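PDB 3NWZ: BH2602 protein from Bacillus halodurans, which probably hydrolyses acyl-CoA thioesters, as a hot-dog-fold protein of the thioesterase superfamily that binds coenzyme A. Local coordinates for residues His134-Val146 with Glu152-Leu164. Sequence-based numbering, arbitrary orientation.
Sequences HQGKQRIVVEGKV and ETVAMGTGSFFVL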
ATOM      1  N   HIS A 134     -13.277  -8.939  -0.523  1.00 40.82           N
ATOM      2  CA  HIS A 134     -14.379  -8.518   0.323  1.00 46.36           C
ATOM      3  C   HIS A 134     -15.346  -7.685  -0.506  1.00 44.38           C
ATOM      4  O   HIS A 134     -14.924  -6.917  -1.386  1.00 52.98           O
ATOM      5  CB  HIS A 134     -13.865  -7.678   1.495  1.00 60.31           C
ATOM      6  CG  HIS A 134     -14.952  -7.195   2.402  1.00 74.69           C
ATOM      7  ND1 HIS A 134     -15.834  -8.053   3.025  1.00 79.44           N
ATOM      8  CD2 HIS A 134     -15.300  -5.947   2.795  1.00 80.00           C
ATOM      9  CE1 HIS A 134     -16.678  -7.353   3.763  1.00 81.16           C
ATOM     10  NE2 HIS A 134     -16.376  -6.073   3.640  1.00 80.64           N
ATOM     11  N   GLN A 135     -16.637  -7.836  -0.216  1.00 27.78           N
ATOM     12  CA  GLN A 135     -17.673  -7.097  -0.926  1.00 49.95           C
ATOM     13  C   GLN A 135     -18.670  -6.423   0.013  1.00 50.38           C
ATOM     14  O   GLN A 135     -19.723  -6.994   0.316  1.00 55.93           O
ATOM     15  CB  GLN A 135     -18.427  -8.032  -1.879  1.00 59.11           C
ATOM     16  CG  GLN A 135     -19.291  -7.309  -2.899  1.00 57.65           C
ATOM     17  CD  GLN A 135     -19.778  -8.230  -4.006  1.00 72.14           C
ATOM     18  OE1 GLN A 135     -19.034  -9.085  -4.494  1.00 79.21           O
ATOM     19  NE2 GLN A 135     -21.027  -8.046  -4.425  1.00 68.98           N
ATOM     20  N   GLY A 136     -18.325  -5.224   0.486  1.00 29.96           N
ATOM     21  CA  GLY A 136     -19.240  -4.486   1.345  1.00 39.26           C
ATOM     22  C   GLY A 136     -20.145  -3.646   0.454  1.00 47.46           C
ATOM     23  O   GLY A 136     -20.051  -3.703  -0.783  1.00 38.55           O
ATOM     24  N   LYS A 137     -21.051  -2.881   1.051  1.00 53.09           N
ATOM     25  CA  LYS A 137     -21.909  -2.026   0.243  1.00 60.97           C
ATOM     26  C   LYS A 137     -21.308  -0.633   0.298  1.00 64.35           C
ATOM     27  O   LYS A 137     -21.763   0.295  -0.363  1.00 75.68           O
ATOM     28  CB  LYS A 137     -23.338  -2.013   0.781  1.00 64.33           C
ATOM     29  CG  LYS A 137     -24.178  -3.193   0.328  1.00 68.21           C
ATOM     30  CD  LYS A 137     -25.656  -2.826   0.315  1.00 73.04           C
ATOM     31  CE  LYS A 137     -26.031  -2.002  -0.918  1.00 75.40           C
ATOM     32  NZ  LYS A 137     -26.204  -2.850  -2.138  1.00 73.74           N
ATOM     33  N   GLN A 138     -20.251  -0.531   1.092  1.00 65.70           N
ATOM     34  CA  GLN A 138     -19.508   0.699   1.321  1.00 72.18           C
ATOM     35  C   GLN A 138     -18.290   0.789   0.369  1.00 65.98           C
ATOM     36  O   GLN A 138     -18.138   1.726  -0.429  1.00 54.66           O
ATOM     37  CB  GLN A 138     -19.033   0.682   2.777  1.00 69.08           C
ATOM     38  CG  GLN A 138     -18.165  -0.556   3.083  1.00 62.29           C
ATOM     39  CD  GLN A 138     -18.612  -1.364   4.289  1.00 64.06           C
ATOM     40  OE1 GLN A 138     -19.733  -1.889   4.347  1.00 57.02           O
ATOM     41  NE2 GLN A 138     -17.722  -1.480   5.257  1.00 59.77           N
ATOM     42  N   ARG A 139     -17.427  -0.211   0.466  1.00 59.85           N
ATOM     43  CA  ARG A 139     -16.219  -0.266  -0.333  1.00 48.79           C
ATOM     44  C   ARG A 139     -15.983  -1.717  -0.696  1.00 38.53           C
ATOM     45  O   ARG A 139     -16.451  -2.626   0.008  1.00 35.26           O
ATOM     46  CB  ARG A 139     -15.035   0.251   0.484  1.00 40.58           C
ATOM     47  CG  ARG A 139     -14.380  -0.798   1.379  1.00 44.07           C
ATOM     48  CD  ARG A 139     -13.150  -0.209   2.050  1.00 64.05           C
ATOM     49  NE  ARG A 139     -12.180  -1.203   2.506  1.00 66.95           N
ATOM     50  CZ  ARG A 139     -12.193  -1.772   3.705  1.00 66.97           C
ATOM     51  NH1 ARG A 139     -13.129  -1.459   4.586  1.00 65.04           N
ATOM     52  NH2 ARG A 139     -11.248  -2.640   4.028  1.00 75.60           N
ATOM     53  N   ILE A 140     -15.254  -1.931  -1.789  1.00 35.96           N
ATOM     54  CA  ILE A 140     -14.949  -3.284  -2.235  1.00 29.51           C
ATOM     55  C   ILE A 140     -13.457  -3.473  -2.283  1.00 31.01           C
ATOM     56  O   ILE A 140     -12.764  -2.785  -3.014  1.00 36.55           O
ATOM     57  CB  ILE A 140     -15.538  -3.594  -3.634  1.00 26.03           C
ATOM     58  CG1 ILE A 140     -17.056  -3.763  -3.549  1.00 37.31           C
ATOM     59  CG2 ILE A 140     -14.931  -4.874  -4.182  1.00 14.62           C
ATOM     60  CD1 ILE A 140     -17.710  -3.976  -4.884  1.00 46.71           C
ATOM     61  N   VAL A 141     -12.978  -4.418  -1.478  1.00 26.83           N
ATOM     62  CA  VAL A 141     -11.571  -4.743  -1.399  1.00 33.64           C
ATOM     63  C   VAL A 141     -11.320  -5.888  -2.371  1.00 38.46           C
ATOM     64  O   VAL A 141     -12.017  -6.905  -2.338  1.00 40.41           O
ATOM     65  CB  VAL A 141     -11.223  -5.159   0.026  1.00 36.76           C
ATOM     66  CG1 VAL A 141      -9.759  -5.591   0.119  1.00 41.57           C
ATOM     67  CG2 VAL A 141     -11.518  -3.988   0.971  1.00 30.42           C
ATOM     68  N   VAL A 142     -10.332  -5.697  -3.242  1.00 31.49           N
ATOM     69  CA  VAL A 142      -9.976  -6.672  -4.254  1.00 32.98           C
ATOM     70  C   VAL A 142      -8.466  -6.870  -4.211  1.00 46.53           C
ATOM     71  O   VAL A 142      -7.757  -6.079  -3.604  1.00 48.67           O
ATOM     72  CB  VAL A 142     -10.408  -6.188  -5.668  1.00 33.91           C
ATOM     73  CG1 VAL A 142      -9.898  -4.772  -5.913  1.00 40.05           C
ATOM     74  CG2 VAL A 142      -9.859  -7.126  -6.748  1.00 30.72           C
ATOM     75  N   GLU A 143      -7.983  -7.934  -4.850  1.00 45.76           N
ATOM     76  CA  GLU A 143      -6.563  -8.245  -4.862  1.00 32.32           C
ATOM     77  C   GLU A 143      -6.184  -8.766  -6.233  1.00 36.16           C
ATOM     78  O   GLU A 143      -7.018  -9.341  -6.923  1.00 39.79           O
ATOM     79  CB  GLU A 143      -6.255  -9.317  -3.817  1.00 26.07           C
ATOM     80  CG  GLU A 143      -6.618 -10.745  -4.272  1.00 37.14           C
ATOM     81  CD  GLU A 143      -6.394 -11.780  -3.191  1.00 52.77           C
ATOM     82  OE1 GLU A 143      -5.236 -11.941  -2.738  1.00 67.09           O
ATOM     83  OE2 GLU A 143      -7.383 -12.431  -2.793  1.00 60.61           O
ATOM     84  N   GLY A 144      -4.929  -8.586  -6.626  1.00 29.78           N
ATOM     85  CA  GLY A 144      -4.513  -9.069  -7.934  1.00 24.68           C
ATOM     86  C   GLY A 144      -3.023  -9.317  -8.136  1.00 26.72           C
ATOM     87  O   GLY A 144      -2.199  -8.954  -7.312  1.00 28.93           O
ATOM     88  N   LYS A 145      -2.684  -9.946  -9.252  1.00 33.83           N
ATOM     89  CA  LYS A 145      -1.307 -10.248  -9.597  1.00 33.95           C
ATOM     90  C   LYS A 145      -1.093 -10.037 -11.083  1.00 39.36           C
ATOM     91  O   LYS A 145      -2.025 -10.159 -11.892  1.00 32.35           O
ATOM     92  CB  LYS A 145      -0.958 -11.695  -9.246  1.00 37.98           C
ATOM     93  CG  LYS A 145      -0.599 -11.894  -7.791  1.00 42.34           C
ATOM     94  CD  LYS A 145      -0.223 -13.343  -7.510  1.00 45.19           C
ATOM     95  CE  LYS A 145       0.186 -13.526  -6.058  1.00 52.37           C
ATOM     96  NZ  LYS A 145      -0.930 -13.154  -5.137  1.00 61.70           N
ATOM     97  N   VAL A 146       0.141  -9.698 -11.432  1.00 22.50           N
ATOM     98  CA  VAL A 146       0.514  -9.486 -12.815  1.00 22.91           C
ATOM     99  C   VAL A 146       1.562 -10.556 -13.151  1.00 31.72           C
ATOM    100  O   VAL A 146       2.510 -10.757 -12.398  1.00 39.58           O
ATOM    101  CB  VAL A 146       1.108  -8.060 -13.024  1.00 30.05           C
ATOM    102  CG1 VAL A 146       1.470  -7.859 -14.472  1.00 31.64           C
ATOM    103  CG2 VAL A 146       0.108  -7.006 -12.593  1.00 29.93           C
ATOM    104  N   GLU A 152       5.724 -16.038 -14.561  1.00 39.60           N
ATOM    105  CA  GLU A 152       6.507 -15.358 -13.533  1.00 44.62           C
ATOM    106  C   GLU A 152       5.700 -14.182 -13.026  1.00 43.56           C
ATOM    107  O   GLU A 152       5.035 -13.514 -13.806  1.00 50.55           O
ATOM    108  CB  GLU A 152       7.824 -14.864 -14.112  1.00 47.09           C
ATOM    109  CG  GLU A 152       8.876 -15.948 -14.262  1.00 63.67           C
ATOM    110  CD  GLU A 152       9.547 -15.916 -15.622  1.00 84.30           C
ATOM    111  OE1 GLU A 152      10.512 -16.684 -15.821  1.00 89.86           O
ATOM    112  OE2 GLU A 152       9.104 -15.128 -16.493  1.00 88.39           O
ATOM    113  N   THR A 153       5.751 -13.930 -11.723  1.00 39.72           N
ATOM    114  CA  THR A 153       4.995 -12.827 -11.132  1.00 43.02           C
ATOM    115  C   THR A 153       5.732 -11.484 -11.227  1.00 37.99           C
ATOM    116  O   THR A 153       6.710 -11.247 -10.516  1.00 43.25           O
ATOM    117  CB  THR A 153       4.653 -13.101  -9.632  1.00 50.20           C
ATOM    118  OG1 THR A 153       3.768 -14.232  -9.524  1.00 49.91           O
ATOM    119  CG2 THR A 153       3.981 -11.875  -9.006  1.00 48.49           C
ATOM    120  N   VAL A 154       5.252 -10.615 -12.115  1.00 35.40           N
ATOM    121  CA  VAL A 154       5.826  -9.293 -12.307  1.00 28.50           C
ATOM    122  C   VAL A 154       5.511  -8.422 -11.101  1.00 38.65           C
ATOM    123  O   VAL A 154       6.369  -7.686 -10.609  1.00 38.82           O
ATOM    124  CB  VAL A 154       5.247  -8.617 -13.569  1.00 34.58           C
ATOM    125  CG1 VAL A 154       5.757  -7.171 -13.692  1.00 32.15           C
ATOM    126  CG2 VAL A 154       5.609  -9.430 -14.792  1.00 35.60           C
ATOM    127  N   ALA A 155       4.279  -8.507 -10.618  1.00 35.06           N
ATOM    128  CA  ALA A 155       3.899  -7.716  -9.460  1.00 27.59           C
ATOM    129  C   ALA A 155       2.669  -8.239  -8.760  1.00 29.03           C
ATOM    130  O   ALA A 155       1.860  -8.965  -9.330  1.00 42.98           O
ATOM    131  CB  ALA A 155       3.676  -6.277  -9.863  1.00 31.52           C
HETATM  132  N   MSE A 156       2.528  -7.837  -7.505  1.00 25.64           N
HETATM  133  CA  MSE A 156       1.396  -8.239  -6.679  1.00 26.27           C
HETATM  134  C   MSE A 156       0.903  -6.958  -5.980  1.00 33.67           C
HETATM  135  O   MSE A 156       1.712  -6.066  -5.703  1.00 33.10           O
HETATM  136  CB  MSE A 156       1.903  -9.280  -5.683  1.00 54.07           C
HETATM  137  CG  MSE A 156       0.858 -10.117  -5.018  1.00 67.49           C
HETATM  138 SE   MSE A 156       0.369  -9.421  -3.308  1.00 76.18          SE
HETATM  139  CE  MSE A 156      -1.561  -9.452  -3.585  1.00 39.14           C
ATOM    140  N   GLY A 157      -0.408  -6.851  -5.742  1.00 29.14           N
ATOM    141  CA  GLY A 157      -0.964  -5.688  -5.070  1.00 37.78           C
ATOM    142  C   GLY A 157      -2.437  -5.789  -4.660  1.00 34.88           C
ATOM    143  O   GLY A 157      -3.141  -6.711  -5.054  1.00 36.42           O
ATOM    144  N   THR A 158      -2.905  -4.838  -3.854  1.00 37.76           N
ATOM    145  CA  THR A 158      -4.300  -4.816  -3.424  1.00 34.24           C
ATOM    146  C   THR A 158      -4.912  -3.455  -3.771  1.00 29.59           C
ATOM    147  O   THR A 158      -4.202  -2.477  -4.015  1.00 40.39           O
ATOM    148  CB  THR A 158      -4.445  -5.073  -1.877  1.00 21.74           C
ATOM    149  OG1 THR A 158      -3.756  -4.044  -1.150  1.00 24.35           O
ATOM    150  CG2 THR A 158      -3.813  -6.451  -1.479  1.00 17.37           C
ATOM    151  N   GLY A 159      -6.236  -3.403  -3.815  1.00 17.13           N
ATOM    152  CA  GLY A 159      -6.921  -2.162  -4.127  1.00 28.15           C
ATOM    153  C   GLY A 159      -8.311  -2.074  -3.527  1.00 35.26           C
ATOM    154  O   GLY A 159      -9.112  -2.994  -3.648  1.00 44.90           O
ATOM    155  N   SER A 160      -8.594  -0.964  -2.856  1.00 21.13           N
ATOM    156  CA  SER A 160      -9.917  -0.751  -2.268  1.00 30.31           C
ATOM    157  C   SER A 160     -10.683   0.200  -3.189  1.00 38.76           C
ATOM    158  O   SER A 160     -10.117   1.190  -3.655  1.00 37.46           O
ATOM    159  CB  SER A 160      -9.789  -0.154  -0.868  1.00 30.86           C
ATOM    160  OG  SER A 160     -11.063   0.123  -0.323  1.00 42.70           O
ATOM    161  N   PHE A 161     -11.955  -0.113  -3.460  1.00 40.00           N
ATOM    162  CA  PHE A 161     -12.790   0.689  -4.354  1.00 36.02           C
ATOM    163  C   PHE A 161     -14.038   1.241  -3.694  1.00 46.71           C
ATOM    164  O   PHE A 161     -14.726   0.550  -2.939  1.00 55.95           O
ATOM    165  CB  PHE A 161     -13.213  -0.132  -5.568  1.00 34.65           C
ATOM    166  CG  PHE A 161     -12.084  -0.476  -6.491  1.00 33.24           C
ATOM    167  CD1 PHE A 161     -12.116  -0.084  -7.820  1.00 27.06           C
ATOM    168  CD2 PHE A 161     -10.983  -1.193  -6.030  1.00 39.31           C
ATOM    169  CE1 PHE A 161     -11.071  -0.400  -8.671  1.00 43.14           C
ATOM    170  CE2 PHE A 161      -9.926  -1.513  -6.880  1.00 35.98           C
ATOM    171  CZ  PHE A 161      -9.967  -1.120  -8.196  1.00 33.02           C
ATOM    172  N   PHE A 162     -14.338   2.491  -4.006  1.00 43.72           N
ATOM    173  CA  PHE A 162     -15.499   3.143  -3.442  1.00 46.94           C
ATOM    174  C   PHE A 162     -16.699   2.945  -4.356  1.00 46.99           C
ATOM    175  O   PHE A 162     -16.627   3.181  -5.570  1.00 45.87           O
ATOM    176  CB  PHE A 162     -15.231   4.632  -3.238  1.00 52.87           C
ATOM    177  CG  PHE A 162     -16.076   5.238  -2.174  1.00 67.75           C
ATOM    178  CD1 PHE A 162     -15.736   5.084  -0.835  1.00 68.39           C
ATOM    179  CD2 PHE A 162     -17.264   5.888  -2.497  1.00 73.93           C
ATOM    180  CE1 PHE A 162     -16.572   5.566   0.167  1.00 74.62           C
ATOM    181  CE2 PHE A 162     -18.109   6.374  -1.502  1.00 71.20           C
ATOM    182  CZ  PHE A 162     -17.763   6.210  -0.169  1.00 71.10           C
ATOM    183  N   VAL A 163     -17.797   2.502  -3.750  1.00 51.61           N
ATOM    184  CA  VAL A 163     -19.049   2.232  -4.442  1.00 59.41           C
ATOM    185  C   VAL A 163     -19.905   3.484  -4.632  1.00 66.01           C
ATOM    186  O   VAL A 163     -20.045   4.296  -3.713  1.00 59.59           O
ATOM    187  CB  VAL A 163     -19.880   1.200  -3.656  1.00 66.16           C
ATOM    188  CG1 VAL A 163     -21.170   0.890  -4.398  1.00 65.35           C
ATOM    189  CG2 VAL A 163     -19.064  -0.053  -3.431  1.00 72.47           C
ATOM    190  N   LEU A 164     -20.488   3.621  -5.822  1.00 75.77           N
ATOM    191  CA  LEU A 164     -21.350   4.762  -6.144  1.00 78.44           C
ATOM    192  C   LEU A 164     -22.805   4.323  -6.347  1.00 84.69           C
ATOM    193  O   LEU A 164     -23.745   5.005  -5.927  1.00 90.86           O
ATOM    194  CB  LEU A 164     -20.853   5.459  -7.415  1.00 65.94           C
ATOM    195  CG  LEU A 164     -19.382   5.878  -7.455  1.00 55.56           C
ATOM    196  CD1 LEU A 164     -19.123   6.629  -8.743  1.00 50.75           C
ATOM    197  CD2 LEU A 164     -19.041   6.744  -6.265  1.00 51.92           C
TER
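Val142 and Phe161 meet on the helix-facing side of an antiparallel beta hairpin, strands 139-146 and 153-163 of the hot-dog fold, where a curved sheet wraps a long helix. Val142 CG1 approaches Phe161 CE2 obliquely to 3.4 Å, across from Gly159, which has no side chain to stand between them. Both residues, with Ile140 and Val146, pack on helix 83-100, where Met94 touches Val142 and Phe161 alike.

The hairpin exemplifies a division of labour between faces, one for the helix core, the other for subunit contacts. On this second face Lys145 and the selenomethionine Met156 pass at an angle, Lys145 NZ 3.5 Å from Met156 CG; Lys145 is extended until a bend at chi4 (60°) turns NZ, which forms a salt bridge with Glu143 of the second subunit. Ser160 OG lies at the edge of the Arg139 guanidinium, in its plane and 3.2 Å from Arg139 CD, while Arg139 NH2 makes a salt bridge to Glu112 of the third subunit and a hydrogen bond to Tyr117 O of the second. Arg139, His134, Lys137 and Gln138 cluster around the turn into this strand as coenzyme A-binding residues, though this chain holds no ligand in the model.

Between the faces, paired backbone bonds join Ile140 with Phe161, Val142 with Gly159 and Gly144 with Gly157. At the far end Val154 and Ala155 both face Val146 in a classic beta bulge: Val146 O receives Val154 N at 2.8 Å, bent to 133° at the hydrogen, and Ala155 N weakly at 3.4 Å.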